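TRNA modification GTPase MnmE (PDB 3GEE) hydrolyses GTP and is probably involved in adding a carboxymethylaminomethyl group to the wobble uridine of certain tRNAs. Local coordinates at residues S235-G240 / M308-A313; Y318-G323 / T348-L353; T332-L337 / D368-E373. One frame throughout, in Å; residues are numbered along the deposited sequence.

All three contacts belong to the GTP-binding domain. Interactions 1 and 2 reach the same sheet, strand 234-239 of the first lying beside strand 315-321 of the second, their centres about 17 Å apart; Ala239 O and Leu319 N, 2.9 Å apart, join them in a probable hydrogen bond. Interaction 3, centred about 13 Å from interaction 2, adds the helices beside that sheet and meets it through a probable backbone bond of 2.8 Å between Thr348 N and Glu373 O. Interactions 1 and 3 touch where Met310 CE packs on Leu337 CD2 at 3.6 Å. Interaction 2 alone contacts GDP: the side chain of Met308 in interaction 1 is about 11 Å from it, and that of Ile334 in interaction 3 about 14 Å.

Interaction 1: S235-G240 / M308-A313; sequences STVIAG and MKMAEA
Ser235 and Ala313 bring the backbones closest, CA to CA 5.3 Å, where the irregular loop 308-313 passes the start of strand segment 235-240. Val237 carries most of the side-chain contact. Its CG1 lies anti to the backbone N (chi1 177°), which leaves CG2 beside that N, and the two methyls diverge toward different parts of the loop. CG1 meets Met308 CE at 3.8 Å and the sulfur of Met310, SD, at 3.7 Å. On the other branch, CG2 rests against Ala313 CB, 3.8 Å away. Met310 CG reaches both valine methyls, and the two side chains cross at about a right angle. Strand 234-239 is a central parallel strand of the G-domain sheet, and it leads through Gly240 into the P-loop; Gly240 O accepts a hydrogen bond from Lys246, a predicted GTP-binding residue. The loop carrying the methionines precedes the adjacent strand 315-321 and returns the chain to the sheet. Ser235 OG approaches Ala313 CA to 3.5 Å, a van der Waals contact. Glu312 contributes little across the contact, its carboxylate being engaged in a salt bridge with Arg228. Beyond Val237, Met308 also touches Asp287, a predicted GTP-binding residue.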
loop_
_atom_site.group_PDB
_atom_site.type_symbol
_atom_site.label_atom_id
_atom_site.label_comp_id
_atom_site.label_asym_id
_atom_site.label_seq_id
_atom_site.Cartn_x
_atom_site.Cartn_y
_atom_site.Cartn_z
ATOM N N SER A 235 15.408 -21.917 10.464
ATOM C CA SER A 235 16.668 -21.278 10.097
ATOM C C SER A 235 17.622 -22.319 9.533
ATOM O O SER A 235 17.905 -23.331 10.177
ATOM C CB SER A 235 17.293 -20.574 11.299
ATOM O OG SER A 235 17.563 -21.499 12.332
ATOM N N THR A 236 18.097 -22.075 8.319
ATOM C CA THR A 236 18.940 -23.037 7.622
ATOM C C THR A 236 20.229 -22.387 7.127
ATOM O O THR A 236 20.203 -21.324 6.499
ATOM C CB THR A 236 18.197 -23.709 6.437
ATOM O OG1 THR A 236 17.884 -22.726 5.446
ATOM C CG2 THR A 236 16.903 -24.351 6.900
ATOM N N VAL A 237 21.354 -23.029 7.425
ATOM C CA VAL A 237 22.652 -22.570 6.940
ATOM C C VAL A 237 23.064 -23.388 5.722
ATOM O O VAL A 237 22.903 -24.610 5.697
ATOM C CB VAL A 237 23.748 -22.650 8.034
ATOM C CG1 VAL A 237 25.104 -22.245 7.473
ATOM C CG2 VAL A 237 23.389 -21.761 9.216
ATOM N N ILE A 238 23.575 -22.699 4.706
ATOM C CA ILE A 238 24.146 -23.357 3.540
ATOM C C ILE A 238 25.665 -23.204 3.600
ATOM O O ILE A 238 26.206 -22.114 3.385
ATOM C CB ILE A 238 23.568 -22.801 2.218
ATOM C CG1 ILE A 238 22.038 -22.888 2.228
ATOM C CG2 ILE A 238 24.129 -23.567 1.027
ATOM C CD1 ILE A 238 21.353 -21.887 1.320
ATOM N N ALA A 239 26.337 -24.310 3.917
ATOM C CA ALA A 239 27.788 -24.335 4.095
ATOM C C ALA A 239 28.502 -25.041 2.942
ATOM O O ALA A 239 27.868 -25.681 2.096
ATOM C CB ALA A 239 28.145 -24.989 5.425
ATOM N N GLY A 240 29.824 -24.920 2.923
ATOM C CA GLY A 240 30.642 -25.474 1.853
ATOM C C GLY A 240 31.698 -24.477 1.433
ATOM O O GLY A 240 31.515 -23.271 1.587
ATOM N N MET A 308 30.146 -16.093 10.459
ATOM C CA MET A 308 28.775 -16.597 10.371
ATOM C C MET A 308 28.393 -17.496 11.555
ATOM O O MET A 308 29.083 -18.477 11.858
ATOM C CB MET A 308 28.530 -17.311 9.028
ATOM C CG MET A 308 29.648 -18.245 8.564
ATOM S SD MET A 308 29.169 -19.303 7.178
ATOM C CE MET A 308 28.538 -20.743 8.035
ATOM N N LYS A 309 27.291 -17.143 12.217
ATOM C CA LYS A 309 26.802 -17.872 13.388
ATOM C C LYS A 309 25.993 -19.106 12.997
ATOM O O LYS A 309 24.893 -18.996 12.442
ATOM C CB LYS A 309 25.967 -16.957 14.298
ATOM C CG LYS A 309 26.777 -16.002 15.182
ATOM C CD LYS A 309 26.918 -16.500 16.627
ATOM C CE LYS A 309 28.151 -17.380 16.840
ATOM N NZ LYS A 309 27.946 -18.792 16.411
ATOM N N MET A 310 26.554 -20.278 13.285
ATOM C CA MET A 310 25.860 -21.546 13.076
ATOM C C MET A 310 25.317 -22.122 14.381
ATOM O O MET A 310 24.537 -23.078 14.366
ATOM C CB MET A 310 26.757 -22.557 12.365
ATOM C CG MET A 310 26.780 -22.374 10.863
ATOM S SD MET A 310 27.344 -23.835 9.974
ATOM C CE MET A 310 29.101 -23.776 10.318
ATOM N N ALA A 311 25.743 -21.544 15.503
ATOM C CA ALA A 311 25.080 -21.766 16.781
ATOM C C ALA A 311 23.661 -21.221 16.639
ATOM O O ALA A 311 23.473 -20.053 16.275
ATOM C CB ALA A 311 25.824 -21.059 17.905
ATOM N N GLU A 312 22.676 -22.077 16.912
ATOM C CA GLU A 312 21.263 -21.799 16.614
ATOM C C GLU A 312 21.022 -21.794 15.104
ATOM O O GLU A 312 21.069 -20.753 14.446
ATOM C CB GLU A 312 20.762 -20.497 17.272
ATOM C CG GLU A 312 20.773 -20.505 18.804
ATOM C CD GLU A 312 19.823 -21.535 19.405
ATOM O OE1 GLU A 312 18.614 -21.497 19.085
ATOM O OE2 GLU A 312 20.290 -22.379 20.204
ATOM N N ALA A 313 20.793 -22.990 14.574
ATOM C CA ALA A 313 20.458 -23.215 13.173
ATOM C C ALA A 313 19.780 -24.575 13.109
ATOM O O ALA A 313 20.359 -25.575 13.523
ATOM C CB ALA A 313 21.710 -23.194 12.308
#

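Interaction 2: Y318-G323 / T348-L353; sequences YLLDLG and TVANKL. With GDP (guanosine-5'-diphosphate), chain B.
Asp321 and Asn351 end a run of four parallel bridges that starts at Tyr318 and Thr348, the short strand axes lying 4.5 Å apart at 27°. Val349 N gives to Tyr318 O (2.6 Å), Leu320 N to Val349 O and Asn351 N to Leu320 O, each with an N-H...O angle of 160° or more; the last bond, Leu322 N to Asn351 O, is weak. Leu319 CD2 packs on Val349 CG1 (3.5 Å) on the sheet face shared with Asp321 and Asn351. These are the outer strands of the beta-alpha-beta unit 315-321, 331-340, 345-351, and the second runs into the G-domain's guanine-recognition motif NKxD, completed by Asp354, which hydrogen-bonds GDP. Lys352 can be followed outward. CB stays 4.3 Å from Asp321 CB; CG comes to 3.8 Å from the same atom while facing GDP C6; CD closes on Asp321 CB; CE reaches the ribose O4' of GDP at 3.7 Å. The aliphatic chain thus lies over one face of the purine, alongside Asp321. A bend at chi4 (74°) then carries NZ to a long salt bridge with Asp321 OD2 (3.6 Å) and a hydrogen bond with Asn243 O. Cut back to an alanine, this position is likely to leave Asp321 without its charged partner and that face of the base without the aliphatic chain. Asn351 ND2 bonds Ala244 O and approaches GDP N7 to 3.3 Å, while its OD1 accepts from Ala379 N and, weakly, from Lys352 N.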
loop_
_atom_site.group_PDB
_atom_site.type_symbol
_atom_site.label_atom_id
_atom_site.label_comp_id
_atom_site.label_asym_id
_atom_site.label_seq_id
_atom_site.Cartn_x
_atom_site.Cartn_y
_atom_site.Cartn_z
ATOM N N TYR A 318 25.209 -28.972 3.862
ATOM C CA TYR A 318 26.584 -28.903 3.386
ATOM C C TYR A 318 26.653 -29.234 1.902
ATOM O O TYR A 318 26.339 -30.350 1.484
ATOM C CB TYR A 318 27.536 -29.801 4.185
ATOM C CG TYR A 318 28.983 -29.400 3.986
ATOM C CD1 TYR A 318 29.633 -28.590 4.912
ATOM C CD2 TYR A 318 29.689 -29.796 2.849
ATOM C CE1 TYR A 318 30.956 -28.197 4.724
ATOM C CE2 TYR A 318 31.008 -29.409 2.648
ATOM C CZ TYR A 318 31.638 -28.611 3.589
ATOM O OH TYR A 318 32.947 -28.225 3.394
ATOM N N LEU A 319 27.053 -28.241 1.116
ATOM C CA LEU A 319 27.227 -28.407 -0.315
ATOM C C LEU A 319 28.665 -28.759 -0.640
ATOM O O LEU A 319 29.603 -28.103 -0.178
ATOM C CB LEU A 319 26.839 -27.132 -1.060
ATOM C CG LEU A 319 25.404 -26.973 -1.564
ATOM C CD1 LEU A 319 25.222 -25.572 -2.095
ATOM C CD2 LEU A 319 25.078 -27.978 -2.654
ATOM N N LEU A 320 28.833 -29.806 -1.436
ATOM C CA LEU A 320 30.142 -30.165 -1.949
ATOM C C LEU A 320 29.978 -30.649 -3.389
ATOM O O LEU A 320 29.049 -31.408 -3.683
ATOM C CB LEU A 320 30.805 -31.213 -1.041
ATOM C CG LEU A 320 30.701 -32.724 -1.273
ATOM C CD1 LEU A 320 31.698 -33.450 -0.390
ATOM C CD2 LEU A 320 29.293 -33.240 -1.023
ATOM N N ASP A 321 30.844 -30.193 -4.294
ATOM C CA ASP A 321 30.679 -30.565 -5.705
ATOM C C ASP A 321 31.076 -32.010 -6.032
ATOM O O ASP A 321 32.256 -32.353 -6.157
ATOM C CB ASP A 321 31.244 -29.533 -6.709
ATOM C CG ASP A 321 32.606 -28.979 -6.320
ATOM O OD1 ASP A 321 32.943 -28.968 -5.116
ATOM O OD2 ASP A 321 33.328 -28.520 -7.234
ATOM N N LEU A 322 30.040 -32.837 -6.145
ATOM C CA LEU A 322 30.137 -34.266 -6.399
ATOM C C LEU A 322 31.008 -34.559 -7.608
ATOM O O LEU A 322 30.826 -33.960 -8.671
ATOM C CB LEU A 322 28.728 -34.823 -6.614
ATOM C CG LEU A 322 28.433 -36.298 -6.877
ATOM C CD1 LEU A 322 28.842 -37.181 -5.711
ATOM C CD2 LEU A 322 26.950 -36.453 -7.160
ATOM N N GLY A 323 31.964 -35.469 -7.427
ATOM C CA GLY A 323 32.866 -35.893 -8.496
ATOM C C GLY A 323 33.769 -34.797 -9.021
ATOM O O GLY A 323 34.603 -35.041 -9.895
ATOM N N THR A 348 23.837 -33.619 3.715
ATOM C CA THR A 348 24.942 -33.454 2.767
ATOM C C THR A 348 24.412 -33.373 1.348
ATOM O O THR A 348 23.761 -34.298 0.858
ATOM C CB THR A 348 25.981 -34.587 2.878
ATOM O OG1 THR A 348 26.437 -34.675 4.231
ATOM C CG2 THR A 348 27.179 -34.327 1.963
ATOM N N VAL A 349 24.701 -32.253 0.700
ATOM C CA VAL A 349 24.183 -31.979 -0.627
ATOM C C VAL A 349 25.314 -32.028 -1.649
ATOM O O VAL A 349 26.121 -31.097 -1.762
ATOM C CB VAL A 349 23.460 -30.618 -0.677
ATOM C CG1 VAL A 349 22.677 -30.492 -1.962
ATOM C CG2 VAL A 349 22.532 -30.460 0.519
ATOM N N ALA A 350 25.366 -33.137 -2.380
ATOM C CA ALA A 350 26.376 -33.348 -3.406
ATOM C C ALA A 350 25.950 -32.656 -4.695
ATOM O O ALA A 350 25.011 -33.093 -5.363
ATOM C CB ALA A 350 26.594 -34.837 -3.630
ATOM N N ASN A 351 26.638 -31.566 -5.028
ATOM C CA ASN A 351 26.278 -30.735 -6.177
ATOM C C ASN A 351 27.003 -31.133 -7.467
ATOM O O ASN A 351 27.971 -31.896 -7.437
ATOM C CB ASN A 351 26.525 -29.256 -5.856
ATOM C CG ASN A 351 25.780 -28.317 -6.791
ATOM O OD1 ASN A 351 24.750 -28.676 -7.366
ATOM N ND2 ASN A 351 26.299 -27.105 -6.947
ATOM N N LYS A 352 26.522 -30.609 -8.595
ATOM C CA LYS A 352 27.118 -30.843 -9.916
ATOM C C LYS A 352 26.928 -32.290 -10.391
ATOM O O LYS A 352 27.837 -32.899 -10.958
ATOM C CB LYS A 352 28.599 -30.426 -9.944
ATOM C CG LYS A 352 28.844 -28.953 -9.639
ATOM C CD LYS A 352 30.273 -28.551 -9.970
ATOM C CE LYS A 352 30.486 -27.046 -9.842
ATOM N NZ LYS A 352 30.530 -26.589 -8.424
ATOM N N LEU A 353 25.731 -32.819 -10.154
ATOM C CA LEU A 353 25.360 -34.177 -10.557
ATOM C C LEU A 353 25.129 -34.294 -12.068
ATOM O O LEU A 353 25.162 -35.395 -12.625
ATOM C CB LEU A 353 24.111 -34.627 -9.785
ATOM C CG LEU A 353 23.400 -35.946 -10.118
ATOM C CD1 LEU A 353 24.173 -37.150 -9.598
ATOM C CD2 LEU A 353 21.983 -35.940 -9.559
HETATM P PB GDP B . 29.650 -20.400 -4.466
HETATM O O1B GDP B . 28.438 -19.718 -3.882
HETATM O O2B GDP B . 30.355 -21.209 -3.406
HETATM O O3B GDP B . 30.590 -19.362 -5.030
HETATM O O3A GDP B . 29.188 -21.385 -5.644
HETATM P PA GDP B . 28.407 -20.813 -6.927
HETATM O O1A GDP B . 26.926 -21.034 -6.775
HETATM O O2A GDP B . 28.715 -19.349 -7.140
HETATM O "O5'" GDP B . 28.970 -21.710 -8.138
HETATM C "C5'" GDP B . 30.294 -21.504 -8.625
HETATM C "C4'" GDP B . 30.370 -21.970 -10.071
HETATM O "O4'" GDP B . 29.982 -23.345 -10.160
HETATM C "C3'" GDP B . 29.431 -21.170 -10.959
HETATM O "O3'" GDP B . 30.192 -20.343 -11.846
HETATM C "C2'" GDP B . 28.578 -22.193 -11.696
HETATM O "O2'" GDP B . 28.697 -22.067 -13.118
HETATM C "C1'" GDP B . 29.083 -23.559 -11.252
HETATM N N9 GDP B . 27.955 -24.427 -10.828
HETATM C C8 GDP B . 27.228 -24.278 -9.705
HETATM N N7 GDP B . 26.272 -25.237 -9.608
HETATM C C5 GDP B . 26.381 -26.029 -10.687
HETATM C C6 GDP B . 25.682 -27.233 -11.205
HETATM O O6 GDP B . 24.726 -27.748 -10.585
HETATM N N1 GDP B . 26.102 -27.751 -12.369
HETATM C C2 GDP B . 27.128 -27.222 -13.069
HETATM N N2 GDP B . 27.484 -27.814 -14.234
HETATM N N3 GDP B . 27.814 -26.121 -12.650
HETATM C C4 GDP B . 27.493 -25.492 -11.490
#

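Interaction 3: T332-L337 / D368-E373; sequences TEIREL and DGTGTE
Arg335 and Gly369 share the single hydrogen bond between these segments: NE gives to the carbonyl O at 2.8 Å, with an N-H...O angle of 149°. The acceptor sits at the edge of the guanidinium, only 14° out of its plane. The chain bends at chi3 (-84°), turning NE toward that carbonyl, while Arg335 CG runs past Thr370 CA at 3.6 Å. The guanidinium also has Thr332 CA above one face, offset toward its rim. Beside this polar link, Ile334 forms the apolar part of the contact. Its CG1 meets Thr370 CG2 at 3.4 Å, the side chains crossing at about a right angle, and its CD1 reaches on to Thr372 CG2 at 3.7 Å.

The threonines are positioned by bonds of their own. Thr370 OG1 accepts from Thr372 N at 3.3 Å, closing an ST turn around Gly371, whose positive phi ends the run of helical angles. The same hydroxyl is bonded to Ile366 O, one turn back in the helix, and Thr372 OG1 to Thr348 OG1. The C-terminal end of helix 360-370 and the turn after it thus meet helix 331-340 on the sheet face bearing Tyr318 and Thr348: Ile334 touches both of these and Phe346, and past the turn the chain leads on to strand 374-376, which lies beside strand 345-351.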
loop_
_atom_site.group_PDB
_atom_site.type_symbol
_atom_site.label_atom_id
_atom_site.label_comp_id
_atom_site.label_asym_id
_atom_site.label_seq_id
_atom_site.Cartn_x
_atom_site.Cartn_y
_atom_site.Cartn_z
ATOM N N THR A 332 35.940 -34.709 6.006
ATOM C CA THR A 332 36.393 -34.605 7.387
ATOM C C THR A 332 35.810 -33.323 7.971
ATOM O O THR A 332 35.415 -33.279 9.136
ATOM C CB THR A 332 37.938 -34.572 7.470
ATOM O OG1 THR A 332 38.485 -35.628 6.668
ATOM C CG2 THR A 332 38.416 -34.734 8.907
ATOM N N GLU A 333 35.754 -32.289 7.133
ATOM C CA GLU A 333 35.160 -31.004 7.488
ATOM C C GLU A 333 33.666 -31.152 7.764
ATOM O O GLU A 333 33.144 -30.570 8.718
ATOM C CB GLU A 333 35.402 -29.980 6.372
ATOM C CG GLU A 333 34.941 -28.559 6.680
ATOM C CD GLU A 333 35.745 -27.897 7.789
ATOM O OE1 GLU A 333 36.987 -28.059 7.823
ATOM O OE2 GLU A 333 35.125 -27.208 8.628
ATOM N N ILE A 334 32.980 -31.943 6.943
ATOM C CA ILE A 334 31.546 -32.132 7.130
ATOM C C ILE A 334 31.256 -32.996 8.363
ATOM O O ILE A 334 30.212 -32.848 8.998
ATOM C CB ILE A 334 30.810 -32.663 5.854
ATOM C CG1 ILE A 334 30.321 -34.091 6.037
ATOM C CG2 ILE A 334 31.654 -32.515 4.588
ATOM C CD1 ILE A 334 29.061 -34.368 5.284
ATOM N N ARG A 335 32.194 -33.875 8.707
ATOM C CA ARG A 335 32.081 -34.682 9.916
ATOM C C ARG A 335 32.165 -33.831 11.182
ATOM O O ARG A 335 31.549 -34.162 12.197
ATOM C CB ARG A 335 33.149 -35.784 9.945
ATOM C CG ARG A 335 32.647 -37.149 9.503
ATOM C CD ARG A 335 33.657 -38.251 9.787
ATOM N NE ARG A 335 34.659 -38.374 8.726
ATOM C CZ ARG A 335 35.947 -38.062 8.847
ATOM N NH1 ARG A 335 36.434 -37.606 9.995
ATOM N NH2 ARG A 335 36.756 -38.213 7.810
ATOM N N GLU A 336 32.924 -32.738 11.116
ATOM C CA GLU A 336 33.139 -31.896 12.294
ATOM C C GLU A 336 32.229 -30.675 12.367
ATOM O O GLU A 336 32.183 -29.997 13.395
ATOM C CB GLU A 336 34.615 -31.513 12.470
ATOM C CG GLU A 336 35.284 -30.851 11.280
ATOM C CD GLU A 336 36.764 -30.600 11.518
ATOM O OE1 GLU A 336 37.307 -29.648 10.918
ATOM O OE2 GLU A 336 37.386 -31.346 12.310
ATOM N N LEU A 337 31.510 -30.400 11.281
ATOM C CA LEU A 337 30.371 -29.492 11.349
ATOM C C LEU A 337 29.233 -30.194 12.083
ATOM O O LEU A 337 28.716 -29.678 13.071
ATOM C CB LEU A 337 29.913 -29.043 9.959
ATOM C CG LEU A 337 30.569 -27.858 9.241
ATOM C CD1 LEU A 337 29.565 -27.249 8.269
ATOM C CD2 LEU A 337 31.084 -26.788 10.205
ATOM N N ASP A 368 29.082 -42.862 3.546
ATOM C CA ASP A 368 29.776 -43.765 4.456
ATOM C C ASP A 368 30.927 -43.091 5.185
ATOM O O ASP A 368 31.171 -43.374 6.350
ATOM C CB ASP A 368 30.288 -44.988 3.698
ATOM C CG ASP A 368 29.169 -45.803 3.070
ATOM O OD1 ASP A 368 29.450 -46.567 2.120
ATOM O OD2 ASP A 368 28.006 -45.682 3.515
ATOM N N GLY A 369 31.619 -42.189 4.503
ATOM C CA GLY A 369 32.765 -41.512 5.088
ATOM C C GLY A 369 32.426 -40.449 6.110
ATOM O O GLY A 369 33.303 -39.972 6.824
ATOM N N THR A 370 31.153 -40.073 6.179
ATOM C CA THR A 370 30.717 -38.971 7.041
ATOM C C THR A 370 29.603 -39.365 8.003
ATOM O O THR A 370 29.389 -38.706 9.026
ATOM C CB THR A 370 30.205 -37.808 6.211
ATOM O OG1 THR A 370 29.076 -38.248 5.453
ATOM C CG2 THR A 370 31.283 -37.306 5.268
ATOM N N GLY A 371 28.891 -40.437 7.660
ATOM C CA GLY A 371 27.770 -40.914 8.457
ATOM C C GLY A 371 26.568 -39.991 8.371
ATOM O O GLY A 371 25.649 -40.089 9.183
ATOM N N THR A 372 26.583 -39.089 7.394
ATOM C CA THR A 372 25.469 -38.186 7.153
ATOM C C THR A 372 24.607 -38.746 6.025
ATOM O O THR A 372 24.975 -39.745 5.399
ATOM C CB THR A 372 25.962 -36.792 6.739
ATOM O OG1 THR A 372 26.551 -36.862 5.433
ATOM C CG2 THR A 372 26.984 -36.256 7.736
ATOM N N GLU A 373 23.465 -38.107 5.771
ATOM C CA GLU A 373 22.659 -38.432 4.605
ATOM C C GLU A 373 23.016 -37.547 3.417
ATOM O O GLU A 373 23.110 -36.319 3.542
ATOM C CB GLU A 373 21.168 -38.343 4.911
ATOM C CG GLU A 373 20.506 -39.700 5.102
ATOM C CD GLU A 373 19.044 -39.704 4.683
ATOM O OE1 GLU A 373 18.321 -38.748 5.037
ATOM O OE2 GLU A 373 18.618 -40.667 4.003
#